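Local coordinates for glial cell-derived neurotrophic factor (Rattus norvegicus, PDB 1AGQ), which acts as a neurotrophic growth factor of the cystine-knot, transforming growth factor beta-like family, probably by binding cell-surface receptors, at residues D111-F114 / V120-I123. Sequence-based numbering, arbitrary orientation.
Sequences DLSF and VYHI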
loop_
_atom_site.group_PDB
_atom_site.type_symbol
_atom_site.label_atom_id
_atom_site.label_comp_id
_atom_site.label_asym_id
_atom_site.label_seq_id
_atom_site.Cartn_x
_atom_site.Cartn_y
_atom_site.Cartn_z
ATOM N N ASP B 111 1.666 2.105 22.995
ATOM C CA ASP B 111 0.763 1.857 24.118
ATOM C C ASP B 111 0.000 3.158 24.406
ATOM O O ASP B 111 0.566 4.244 24.281
ATOM C CB ASP B 111 1.571 1.466 25.363
ATOM C CG ASP B 111 2.192 0.078 25.253
ATOM O OD1 ASP B 111 1.904 -0.638 24.282
ATOM O OD2 ASP B 111 2.979 -0.301 26.161
ATOM N N LEU B 112 -1.279 3.042 24.755
ATOM C CA LEU B 112 -2.100 4.207 25.077
ATOM C C LEU B 112 -2.388 4.094 26.579
ATOM O O LEU B 112 -2.970 3.104 27.024
ATOM C CB LEU B 112 -3.422 4.189 24.282
ATOM C CG LEU B 112 -4.497 5.143 24.825
ATOM C CD1 LEU B 112 -3.974 6.565 24.817
ATOM C CD2 LEU B 112 -5.757 5.033 23.995
ATOM N N SER B 113 -1.931 5.088 27.340
ATOM C CA SER B 113 -2.122 5.149 28.795
ATOM C C SER B 113 -3.168 6.222 29.052
ATOM O O SER B 113 -3.172 7.264 28.386
ATOM C CB SER B 113 -0.829 5.589 29.491
ATOM O OG SER B 113 0.105 4.540 29.578
ATOM N N PHE B 114 -4.054 5.976 30.007
ATOM C CA PHE B 114 -5.057 6.984 30.334
ATOM C C PHE B 114 -5.671 6.676 31.683
ATOM O O PHE B 114 -5.546 5.556 32.209
ATOM C CB PHE B 114 -6.159 7.068 29.249
ATOM C CG PHE B 114 -6.996 5.826 29.121
ATOM C CD1 PHE B 114 -6.571 4.760 28.326
ATOM C CD2 PHE B 114 -8.209 5.709 29.805
ATOM C CE1 PHE B 114 -7.336 3.603 28.215
ATOM C CE2 PHE B 114 -8.980 4.548 29.696
ATOM C CZ PHE B 114 -8.541 3.497 28.900
ATOM N N VAL B 120 -8.726 5.659 37.552
ATOM C CA VAL B 120 -8.034 4.378 37.520
ATOM C C VAL B 120 -7.156 4.350 36.258
ATOM O O VAL B 120 -7.601 4.676 35.150
ATOM C CB VAL B 120 -9.013 3.193 37.466
ATOM C CG1 VAL B 120 -8.264 1.904 37.121
ATOM C CG2 VAL B 120 -9.734 3.065 38.802
ATOM N N TYR B 121 -5.897 3.982 36.449
ATOM C CA TYR B 121 -4.933 3.923 35.362
ATOM C C TYR B 121 -5.126 2.670 34.509
ATOM O O TYR B 121 -5.321 1.574 35.032
ATOM C CB TYR B 121 -3.510 3.938 35.933
ATOM C CG TYR B 121 -2.432 3.725 34.890
ATOM C CD1 TYR B 121 -2.084 2.439 34.475
ATOM C CD2 TYR B 121 -1.755 4.797 34.333
ATOM C CE1 TYR B 121 -1.078 2.246 33.524
ATOM C CE2 TYR B 121 -0.759 4.616 33.394
ATOM C CZ TYR B 121 -0.427 3.335 32.996
ATOM O OH TYR B 121 0.583 3.170 32.065
ATOM N N HIS B 122 -5.084 2.844 33.188
ATOM C CA HIS B 122 -5.236 1.737 32.253
ATOM C C HIS B 122 -4.273 1.943 31.102
ATOM O O HIS B 122 -3.954 3.081 30.743
ATOM C CB HIS B 122 -6.640 1.710 31.656
ATOM C CG HIS B 122 -7.725 1.495 32.652
ATOM N ND1 HIS B 122 -7.966 0.269 33.238
ATOM C CD2 HIS B 122 -8.684 2.330 33.118
ATOM C CE1 HIS B 122 -9.026 0.364 34.024
ATOM N NE2 HIS B 122 -9.478 1.603 33.966
ATOM N N ILE B 123 -3.812 0.845 30.506
ATOM C CA ILE B 123 -2.917 0.946 29.350
ATOM C C ILE B 123 -3.419 -0.045 28.292
ATOM O O ILE B 123 -3.789 -1.183 28.603
ATOM C CB ILE B 123 -1.430 0.645 29.743
ATOM C CG1 ILE B 123 -0.532 0.673 28.503
ATOM C CG2 ILE B 123 -1.323 -0.714 30.417
ATOM C CD1 ILE B 123 0.917 0.913 28.814
#
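With chi1 at 65°, CG of F114 sits between its backbone N and carbonyl carbon, which swings the ring across to H122 on the neighbouring strand; Y121, its CG anti to the backbone N (chi1 174°), extends its phenol over the opposite face of the sheet to S113. Both pairs belong to the antiparallel beta hairpin 112-115/121-124, which lies toward one end of this elongated cystine-knot protomer. F114 and H122 form a hydrogen-bonded pair, with F114 N to H122 O at 3.0 Å and H122 N to F114 O at 2.9 Å. CB of H122 rests over one face of the F114 ring, displaced toward the rim and 4.1 Å from the ring centroid, as a CH-pi contact. The two aromatic planes are inclined by 38°. Y58 meets both rings edge-to-face, while D116, in the hairpin loop, accepts a hydrogen bond from H122 NE2 and so helps fix the imidazole. S113 and I123 make the adjacent non-hydrogen-bonded pair, where I123 CA approaches L112 O to 3.2 Å in a CA-H...O contact. On their face, I123 CD1 packs 3.6 Å from D111 CB, beside the D111 carboxylate, whose OD2 forms a salt bridge with R125 NH1. Further along this face, S113 OG and Y121 OH share a hydrogen bond of 2.9 Å.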